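Local coordinates for protein Fc fragment of IgE receptor II (Bos taurus, PDB 6PWR) that probably serves as the low-affinity IgE receptor (CD23), with a C-type lectin domain that binds mannose through calcium, at residues A[95-100]-A[114-119]. Residues are numbered along the deposited sequence; the frame is centred on the assembly and turned at random.
Sequences EPNDAG and WNDAFC. With CA (calcium ion), chain C; CA (calcium ion), chain D; MAN (alpha-D-mannopyranose), chain B; NAG (2-acetamido-2-deoxy-beta-D-glucopyranose), chain E.
A calcium ion shared with a mannose joins Glu95 to Asn115 and Asp116. Glu95 OE1, Asn97 OD1, Asn115 OD1 and both OD1 and the backbone O of Asp116 bind the metal, with Glu103 from the same chain and the mannose O3 and O4 completing eight ligands. Glu95 OE1 lies just 2.8 Å from Asn115 OD1, two acceptors drawn side by side because both bind the same calcium; the carboxylate and amide planes stand 79° apart.

The second polar atoms of Glu95, Asn97 and Asn115 turn to the sugar. Asn115 ND2 donates to mannose O3 at 3.1 Å and more weakly to O2, while Asn97 ND2 gives a weak bond to O4. Glu95 OE2 approaches that O4 to 2.5 Å.

Asp116 carries the link to the loop backbone. With CG set between its own N and carbonyl carbon (chi1 59°), its side chain and backbone O reach the same calcium. Asn97 N donates to Asp116 OD1 at 3.0 Å, from 27° out of the carboxylate plane, and Asp98 N reaches the syn lone pair of Asp116 OD2 at 2.7 Å. Pro96, preceded by a cis peptide, lays CB 3.3 Å from Asp116 OD2. A water bound to a second calcium, itself a partner of Asp98 OD1, also donates to Asp116 OD2.

The EPN and WND sequences form the primary sugar site of mannose-type C-type lectins. Two calcium ions and two amide N-H groups probably offset the crowded carboxylate charge, and calcium itself grips vicinal hydroxyls O3 and O4, so sugar binding here should depend on calcium.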
# COMPACT_ATOMS: atom_id res chain seq x y z
N GLU A 95 -2.26 -9.23 -13.31
CA GLU A 95 -1.62 -9.27 -12.01
C GLU A 95 -2.60 -9.81 -10.97
O GLU A 95 -3.82 -9.72 -11.15
CB GLU A 95 -1.19 -7.87 -11.58
CG GLU A 95 -0.32 -7.15 -12.59
CD GLU A 95 0.99 -7.85 -12.90
OE1 GLU A 95 1.45 -8.70 -12.11
OE2 GLU A 95 1.56 -7.51 -13.96
N PRO A 96 -2.11 -10.41 -9.89
CA PRO A 96 -0.70 -10.70 -9.65
C PRO A 96 -0.27 -11.87 -10.52
O PRO A 96 -1.06 -12.79 -10.77
CB PRO A 96 -0.68 -11.08 -8.17
CG PRO A 96 -2.03 -11.66 -7.93
CD PRO A 96 -2.98 -10.89 -8.80
N ASN A 97 0.96 -11.81 -11.00
CA ASN A 97 1.47 -12.85 -11.89
C ASN A 97 2.67 -13.59 -11.34
O ASN A 97 3.16 -14.51 -12.02
CB ASN A 97 1.76 -12.30 -13.29
CG ASN A 97 2.86 -11.26 -13.30
OD1 ASN A 97 3.42 -10.91 -12.27
ND2 ASN A 97 3.18 -10.76 -14.49
N ASP A 98 3.13 -13.26 -10.14
CA ASP A 98 4.26 -13.93 -9.49
C ASP A 98 5.43 -14.12 -10.45
O ASP A 98 5.98 -15.22 -10.60
CB ASP A 98 3.85 -15.25 -8.84
CG ASP A 98 4.78 -15.65 -7.72
OD1 ASP A 98 5.08 -14.79 -6.86
OD2 ASP A 98 5.22 -16.81 -7.68
N ALA A 99 5.81 -13.03 -11.12
CA ALA A 99 6.75 -13.10 -12.22
C ALA A 99 8.17 -13.34 -11.71
O ALA A 99 8.48 -13.24 -10.53
CB ALA A 99 6.72 -11.80 -13.03
N GLY A 100 9.04 -13.68 -12.66
CA GLY A 100 10.45 -13.85 -12.36
C GLY A 100 10.67 -14.93 -11.33
O GLY A 100 10.12 -16.03 -11.40
N TRP A 114 -2.81 -2.29 -9.09
CA TRP A 114 -1.90 -3.05 -8.25
C TRP A 114 -1.09 -4.03 -9.07
O TRP A 114 -1.59 -4.64 -10.02
CB TRP A 114 -2.65 -3.83 -7.18
CG TRP A 114 -3.55 -3.04 -6.31
CD1 TRP A 114 -3.66 -1.69 -6.20
CD2 TRP A 114 -4.50 -3.60 -5.40
NE1 TRP A 114 -4.63 -1.37 -5.27
CE2 TRP A 114 -5.16 -2.53 -4.78
CE3 TRP A 114 -4.85 -4.91 -5.07
CZ2 TRP A 114 -6.17 -2.73 -3.84
CZ3 TRP A 114 -5.84 -5.10 -4.14
CH2 TRP A 114 -6.48 -4.03 -3.53
N ASN A 115 0.16 -4.20 -8.68
CA ASN A 115 1.04 -5.18 -9.29
C ASN A 115 1.81 -5.86 -8.18
O ASN A 115 2.29 -5.19 -7.25
CB ASN A 115 2.04 -4.46 -10.20
CG ASN A 115 3.11 -5.37 -10.71
OD1 ASN A 115 2.82 -6.46 -11.18
ND2 ASN A 115 4.37 -4.93 -10.61
N ASP A 116 1.94 -7.18 -8.25
CA ASP A 116 2.91 -7.83 -7.38
C ASP A 116 4.31 -7.63 -7.92
O ASP A 116 4.55 -7.72 -9.13
CB ASP A 116 2.60 -9.31 -7.15
CG ASP A 116 2.55 -10.14 -8.42
OD1 ASP A 116 2.39 -9.59 -9.53
OD2 ASP A 116 2.64 -11.39 -8.27
N ALA A 117 5.24 -7.35 -7.03
CA ALA A 117 6.61 -7.08 -7.42
C ALA A 117 7.55 -7.82 -6.50
O ALA A 117 7.18 -8.26 -5.41
CB ALA A 117 6.92 -5.58 -7.37
N PHE A 118 8.79 -7.95 -6.96
CA PHE A 118 9.85 -8.47 -6.11
C PHE A 118 9.97 -7.60 -4.87
O PHE A 118 10.10 -6.38 -4.95
CB PHE A 118 11.15 -8.47 -6.90
CG PHE A 118 12.36 -8.78 -6.07
CD1 PHE A 118 12.38 -9.85 -5.20
CD2 PHE A 118 13.49 -8.00 -6.18
CE1 PHE A 118 13.51 -10.14 -4.45
CE2 PHE A 118 14.62 -8.27 -5.44
CZ PHE A 118 14.63 -9.33 -4.57
N CYS A 119 9.93 -8.24 -3.70
CA CYS A 119 9.95 -7.49 -2.45
C CYS A 119 11.21 -6.67 -2.30
O CYS A 119 11.19 -5.67 -1.57
CB CYS A 119 9.79 -8.45 -1.27
SG CYS A 119 8.16 -9.25 -1.26
CA CA C . 3.75 -8.71 -11.23
CA CA D . 3.68 -14.19 -4.91
C1 MAN B . 7.35 -6.00 -14.92
C2 MAN B . 7.10 -6.12 -13.41
C3 MAN B . 6.15 -7.28 -13.14
C4 MAN B . 4.88 -7.09 -13.93
C5 MAN B . 5.22 -7.05 -15.42
C6 MAN B . 4.00 -6.82 -16.29
O1 MAN B . 8.14 -7.10 -15.28
O2 MAN B . 6.40 -4.99 -12.97
O3 MAN B . 5.79 -7.37 -11.77
O4 MAN B . 4.00 -8.16 -13.66
O5 MAN B . 6.14 -5.95 -15.66
O6 MAN B . 4.40 -6.86 -17.67
C1 NAG E . 7.25 -3.90 -12.65
C2 NAG E . 6.44 -2.62 -12.79
C3 NAG E . 7.30 -1.43 -12.42
C4 NAG E . 7.94 -1.63 -11.05
C5 NAG E . 8.62 -2.99 -10.96
C6 NAG E . 9.10 -3.31 -9.56
C7 NAG E . 4.71 -2.92 -14.51
C8 NAG E . 4.33 -2.70 -15.94
N2 NAG E . 5.92 -2.48 -14.15
O3 NAG E . 6.48 -0.26 -12.39
O4 NAG E . 8.90 -0.62 -10.82
O5 NAG E . 7.70 -4.03 -11.32
O6 NAG E . 9.90 -4.49 -9.53
O7 NAG E . 3.94 -3.45 -13.71
O HOH W 1 2.08 -13.26 -6.38